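Local coordinates for protein SidF, inhibitor of growth family, member 3 (Legionella pneumophila subsp. pneumophila, PDB 4FYF) that probably acts as a phosphoinositide phosphatase, removing a phosphate from phosphatidylinositol phosphate lipids at the membrane, at residues V225-D230 with N401-T406; T66-V71 with K126-S131. The protein carries 1 engineered substitution. All coordinates share one frame; numbering follows the deposited sequence.

The two contacts differ in chemistry and in depth. Interaction 1 lies toward the surface and joins a loop to a strand: the loop after helix 212-217 meets the start of strand 403-416, and one salt bridge with a valine beside it does the work, without a hydrogen bond between the two segments. Interaction 2 is mostly buried and joins two loops. These flank the helices 71-92 and 98-119 and are held by two hydrogen bonds and by proline, alanine and leucine packing. The two sites share no secondary-structure element; their centres lie 42 Å apart and their nearest atoms about 28 Å, and they do not touch.

Interaction 1: V225-D230 with N401-T406; sequences VNRDHD and NTEVET
Arg-227 reaches across to Glu-403 and makes the one salt bridge of this contact, with NH2 2.7 Å from OE2. The carboxylate oxygen comes to the edge of the guanidinium, near its plane, and the two flat groups are turned only 25° apart even though the side chains cross at about a right angle. A bend at chi3 (-104°) turns the end of the arginine toward the glutamate, whose own chain is bent at chi2. The arginine has further anchors: NH1 donates to the carbonyl oxygen of Tyr-210, and NE makes a weak hydrogen bond to the carbonyl of Glu-224. With these bonds the guanidinium is held at more than one corner, which should limit its rotation.

Val-225 is the apolar part of the contact, its two methyls splitting over the opposing backbone. CG1, anti to the backbone N (chi1 168°), lies 3.6 Å from Thr-402 O. The other branch, CG2, lies 3.5 Å from Asn-401 O and 3.8 Å from Glu-403 OE1. The valine and glutamate side chains lie alongside each other and run in opposite senses, CB of Glu-403 resting 3.9 Å from Val-225 CG1. OD1 of Asn-401 approaches Val-225 CB at 3.8 Å.

Thr-395 of the neighbouring strand 391-397 touches both Arg-227 and Glu-403. Strands 391-397 and 403-416 form a beta hairpin, with Val-404 and Ile-396 joined through their backbones, and the loop before strand 247-254 is tied to its connection and first returning residues, at the edge of the four-stranded mixed sheet.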
loop_
_atom_site.group_PDB
_atom_site.type_symbol
_atom_site.label_atom_id
_atom_site.label_comp_id
_atom_site.label_asym_id
_atom_site.label_seq_id
_atom_site.Cartn_x
_atom_site.Cartn_y
_atom_site.Cartn_z
ATOM N N VAL A 225 0.329 24.870 7.539
ATOM C CA VAL A 225 0.335 24.300 6.189
ATOM C C VAL A 225 0.983 22.907 6.224
ATOM O O VAL A 225 0.468 21.941 5.614
ATOM C CB VAL A 225 0.971 25.251 5.139
ATOM C CG1 VAL A 225 1.239 24.521 3.828
ATOM C CG2 VAL A 225 0.073 26.486 4.910
ATOM N N ASN A 226 2.088 22.800 6.967
ATOM C CA ASN A 226 2.815 21.528 7.098
ATOM C C ASN A 226 2.174 20.673 8.182
ATOM O O ASN A 226 2.234 21.021 9.360
ATOM C CB ASN A 226 4.320 21.741 7.362
ATOM C CG ASN A 226 4.989 22.607 6.300
ATOM O OD1 ASN A 226 4.993 23.849 6.408
ATOM N ND2 ASN A 226 5.562 21.961 5.270
ATOM N N ARG A 227 1.568 19.560 7.752
ATOM C CA ARG A 227 0.708 18.721 8.596
ATOM C C ARG A 227 1.121 17.227 8.539
ATOM O O ARG A 227 0.298 16.317 8.314
ATOM C CB ARG A 227 -0.780 18.971 8.264
ATOM C CG ARG A 227 -1.320 20.266 8.862
ATOM C CD ARG A 227 -2.845 20.378 8.807
ATOM N NE ARG A 227 -3.287 21.296 7.758
ATOM C CZ ARG A 227 -3.751 20.928 6.571
ATOM N NH1 ARG A 227 -3.876 19.645 6.249
ATOM N NH2 ARG A 227 -4.091 21.849 5.699
ATOM N N ASP A 228 2.429 17.014 8.716
ATOM C CA ASP A 228 3.021 15.707 9.011
ATOM C C ASP A 228 2.348 15.060 10.224
ATOM O O ASP A 228 1.850 15.760 11.127
ATOM C CB ASP A 228 4.526 15.859 9.319
ATOM C CG ASP A 228 5.429 15.574 8.111
ATOM O OD1 ASP A 228 4.912 15.256 7.019
ATOM O OD2 ASP A 228 6.670 15.673 8.263
ATOM N N HIS A 229 2.356 13.725 10.230
ATOM C CA HIS A 229 1.830 12.893 11.334
ATOM C C HIS A 229 2.486 13.195 12.696
ATOM O O HIS A 229 3.723 13.178 12.825
ATOM C CB HIS A 229 1.923 11.402 10.929
ATOM C CG HIS A 229 0.741 10.894 10.104
ATOM N ND1 HIS A 229 0.058 11.671 9.240
ATOM C CD2 HIS A 229 0.154 9.631 10.029
ATOM C CE1 HIS A 229 -0.930 10.955 8.661
ATOM N NE2 HIS A 229 -0.875 9.711 9.143
ATOM N N ASP A 230 1.664 13.488 13.716
ATOM C CA ASP A 230 2.138 13.961 15.051
ATOM C C ASP A 230 1.179 13.588 16.216
ATOM O O ASP A 230 0.116 14.211 16.391
ATOM C CB ASP A 230 2.402 15.490 15.006
ATOM C CG ASP A 230 2.985 16.045 16.304
ATOM O OD1 ASP A 230 4.157 15.742 16.622
ATOM O OD2 ASP A 230 2.277 16.812 16.990
ATOM N N ASN A 401 5.070 26.830 2.216
ATOM C CA ASN A 401 4.180 27.391 3.229
ATOM C C ASN A 401 2.881 27.874 2.668
ATOM O O ASN A 401 2.218 28.750 3.253
ATOM C CB ASN A 401 4.835 28.517 4.028
ATOM C CG ASN A 401 4.204 28.684 5.406
ATOM O OD1 ASN A 401 3.808 27.689 6.041
ATOM N ND2 ASN A 401 4.097 29.938 5.876
ATOM N N THR A 402 2.521 27.311 1.521
ATOM C CA THR A 402 1.278 27.694 0.875
ATOM C C THR A 402 0.444 26.463 0.613
ATOM O O THR A 402 0.965 25.354 0.374
ATOM C CB THR A 402 1.505 28.412 -0.465
ATOM O OG1 THR A 402 2.400 27.622 -1.260
ATOM C CG2 THR A 402 2.042 29.871 -0.250
ATOM N N GLU A 403 -0.861 26.685 0.634
ATOM C CA GLU A 403 -1.794 25.659 0.270
ATOM C C GLU A 403 -3.141 26.242 -0.213
ATOM O O GLU A 403 -3.354 27.463 -0.119
ATOM C CB GLU A 403 -1.876 24.645 1.426
ATOM C CG GLU A 403 -3.246 24.430 1.989
ATOM C CD GLU A 403 -3.357 24.865 3.416
ATOM O OE1 GLU A 403 -3.500 26.083 3.646
ATOM O OE2 GLU A 403 -3.316 23.974 4.282
ATOM N N VAL A 404 -4.011 25.383 -0.764
ATOM C CA VAL A 404 -5.348 25.783 -1.225
ATOM C C VAL A 404 -6.427 24.764 -0.859
ATOM O O VAL A 404 -6.131 23.593 -0.627
ATOM C CB VAL A 404 -5.378 26.011 -2.757
ATOM C CG1 VAL A 404 -4.548 27.233 -3.132
ATOM C CG2 VAL A 404 -4.872 24.782 -3.500
ATOM N N GLU A 405 -7.681 25.207 -0.827
ATOM C CA GLU A 405 -8.792 24.317 -0.539
ATOM C C GLU A 405 -9.612 24.070 -1.804
ATOM O O GLU A 405 -9.981 25.015 -2.434
ATOM C CB GLU A 405 -9.684 24.926 0.545
ATOM C CG GLU A 405 -9.380 24.411 1.943
ATOM C CD GLU A 405 -10.505 24.689 2.937
ATOM O OE1 GLU A 405 -11.100 23.711 3.480
ATOM O OE2 GLU A 405 -10.797 25.886 3.165
ATOM N N THR A 406 -9.857 22.803 -2.174
ATOM C CA THR A 406 -10.790 22.439 -3.243
ATOM C C THR A 406 -11.690 21.308 -2.789
ATOM O O THR A 406 -11.316 20.501 -1.941
ATOM C CB THR A 406 -10.110 21.694 -4.390
ATOM O OG1 THR A 406 -8.700 21.638 -4.197
ATOM C CG2 THR A 406 -10.440 22.275 -5.665
#

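Interaction 2: T66-V71 with K126-S131; sequences TGQPDV and KADLFS
Asp-70 and Lys-126 form a single beta bridge, their CA atoms 4.3 Å apart, and the touching parts run in directions 143° apart, with Ala-127 N donating to Pro-69 O at 2.9 Å. Lys-126 CA adds a CH...O contact to that same carbonyl oxygen.

Gln-68 supplies the second bond across the contact. Its OE1 accepts from Leu-129 N at 2.8 Å in a nearly straight bond (177°), the donor tilted somewhat from the carbonyl plane. The chain is bent at chi2, which leaves CD eclipsed with CA, and CG passes 3.5 Å from Ala-127 O. At the other end of the amide, NE2 donates to Pro-64 O, so both polar atoms of this buried group have partners. The same NE2 comes obliquely to the Phe-130 ring, 3.6 Å from CE2, amide and ring planes 76° apart.

Residues 128-131 form a type I beta turn, and OD1 of Asp-128 accepts from Phe-130 N in an Asx turn, the donor standing above the carboxylate plane. Its OD2 forms a salt bridge with Arg-63. In the facing loop Asp-70 is the N-cap of helix 71-92, OD1 accepting from Gln-73 N.

Apolar contacts accompany these bonds. Pro-69 CG meets Ala-127 CB at 3.9 Å, and Pro-69 CD meets Leu-129 CD2. Phe-733 of helix 733-737 touches both the proline and the leucine, while Phe-141 of helix 136-163 touches Ala-127. At the outer end the aliphatic part of Lys-126 crosses the Asp-70 carboxylate, CG 3.4 Å from OD2.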
loop_
_atom_site.group_PDB
_atom_site.type_symbol
_atom_site.label_atom_id
_atom_site.label_comp_id
_atom_site.label_asym_id
_atom_site.label_seq_id
_atom_site.Cartn_x
_atom_site.Cartn_y
_atom_site.Cartn_z
ATOM N N THR A 66 23.208 -9.395 -0.132
ATOM C CA THR A 66 22.317 -8.439 0.452
ATOM C C THR A 66 20.911 -9.046 0.659
ATOM O O THR A 66 20.565 -10.098 0.093
ATOM C CB THR A 66 22.183 -7.180 -0.416
ATOM O OG1 THR A 66 21.867 -7.561 -1.753
ATOM C CG2 THR A 66 23.476 -6.342 -0.423
ATOM N N GLY A 67 20.097 -8.376 1.455
ATOM C CA GLY A 67 18.746 -8.887 1.772
ATOM C C GLY A 67 18.677 -10.286 2.447
ATOM O O GLY A 67 17.672 -11.031 2.361
ATOM N N GLN A 68 19.716 -10.645 3.146
ATOM C CA GLN A 68 19.789 -11.960 3.737
ATOM C C GLN A 68 19.696 -11.759 5.273
ATOM O O GLN A 68 20.466 -10.969 5.857
ATOM C CB GLN A 68 21.160 -12.517 3.380
ATOM C CG GLN A 68 21.437 -13.629 2.374
ATOM C CD GLN A 68 20.327 -14.316 1.592
ATOM O OE1 GLN A 68 19.363 -14.837 2.142
ATOM N NE2 GLN A 68 20.560 -14.468 0.320
ATOM N N PRO A 69 18.790 -12.472 5.956
ATOM C CA PRO A 69 18.700 -12.291 7.447
ATOM C C PRO A 69 19.983 -12.643 8.188
ATOM O O PRO A 69 20.638 -13.638 7.879
ATOM C CB PRO A 69 17.593 -13.239 7.870
ATOM C CG PRO A 69 16.902 -13.643 6.600
ATOM C CD PRO A 69 17.862 -13.488 5.455
ATOM N N ASP A 70 20.387 -11.793 9.116
ATOM C CA ASP A 70 21.556 -12.076 9.937
ATOM C C ASP A 70 21.147 -11.786 11.380
ATOM O O ASP A 70 20.847 -10.623 11.683
ATOM C CB ASP A 70 22.739 -11.201 9.491
ATOM C CG ASP A 70 23.945 -11.271 10.466
ATOM O OD1 ASP A 70 23.724 -11.435 11.680
ATOM O OD2 ASP A 70 25.128 -11.130 10.034
ATOM N N VAL A 71 21.135 -12.809 12.256
ATOM C CA VAL A 71 20.569 -12.649 13.635
ATOM C C VAL A 71 21.314 -11.730 14.560
ATOM O O VAL A 71 20.692 -11.069 15.396
ATOM C CB VAL A 71 20.198 -13.928 14.407
ATOM C CG1 VAL A 71 18.909 -14.487 13.863
ATOM C CG2 VAL A 71 21.303 -14.947 14.385
ATOM N N LYS A 126 23.729 -16.366 9.729
ATOM C CA LYS A 126 23.077 -15.811 8.564
ATOM C C LYS A 126 22.252 -16.824 7.896
ATOM O O LYS A 126 22.613 -17.975 7.875
ATOM C CB LYS A 126 24.064 -15.187 7.577
ATOM C CG LYS A 126 24.837 -14.007 8.185
ATOM C CD LYS A 126 25.565 -13.165 7.131
ATOM C CE LYS A 126 26.556 -14.050 6.405
ATOM N NZ LYS A 126 27.840 -13.376 6.024
ATOM N N ALA A 127 21.128 -16.406 7.345
ATOM C CA ALA A 127 20.272 -17.332 6.674
ATOM C C ALA A 127 20.538 -17.251 5.151
ATOM O O ALA A 127 21.097 -16.291 4.674
ATOM C CB ALA A 127 18.833 -16.974 6.985
ATOM N N ASP A 128 20.134 -18.260 4.392
ATOM C CA ASP A 128 19.950 -18.103 2.961
ATOM C C ASP A 128 18.460 -18.310 2.616
ATOM O O ASP A 128 17.886 -19.391 2.792
ATOM C CB ASP A 128 20.891 -19.051 2.196
ATOM C CG ASP A 128 20.641 -19.038 0.669
ATOM O OD1 ASP A 128 20.083 -18.023 0.121
ATOM O OD2 ASP A 128 20.992 -20.086 0.028
ATOM N N LEU A 129 17.834 -17.228 2.196
ATOM C CA LEU A 129 16.432 -17.194 1.735
ATOM C C LEU A 129 16.094 -18.128 0.585
ATOM O O LEU A 129 14.945 -18.589 0.481
ATOM C CB LEU A 129 16.062 -15.790 1.271
ATOM C CG LEU A 129 15.812 -14.735 2.357
ATOM C CD1 LEU A 129 15.131 -13.536 1.722
ATOM C CD2 LEU A 129 15.011 -15.291 3.511
ATOM N N PHE A 130 17.089 -18.426 -0.253
ATOM C CA PHE A 130 16.811 -19.000 -1.595
ATOM C C PHE A 130 17.152 -20.468 -1.704
ATOM O O PHE A 130 17.191 -21.036 -2.765
ATOM C CB PHE A 130 17.525 -18.166 -2.643
ATOM C CG PHE A 130 17.206 -16.723 -2.486
ATOM C CD1 PHE A 130 15.831 -16.294 -2.517
ATOM C CD2 PHE A 130 18.198 -15.793 -2.204
ATOM C CE1 PHE A 130 15.510 -14.947 -2.304
ATOM C CE2 PHE A 130 17.870 -14.443 -1.999
ATOM C CZ PHE A 130 16.525 -14.016 -2.062
ATOM N N SER A 131 17.311 -21.026 -0.531
ATOM C CA SER A 131 17.609 -22.393 -0.226
ATOM C C SER A 131 16.482 -23.008 0.634
ATOM O O SER A 131 15.731 -22.281 1.232
ATOM C CB SER A 131 18.810 -22.299 0.745
ATOM O OG SER A 131 19.739 -23.028 0.153
#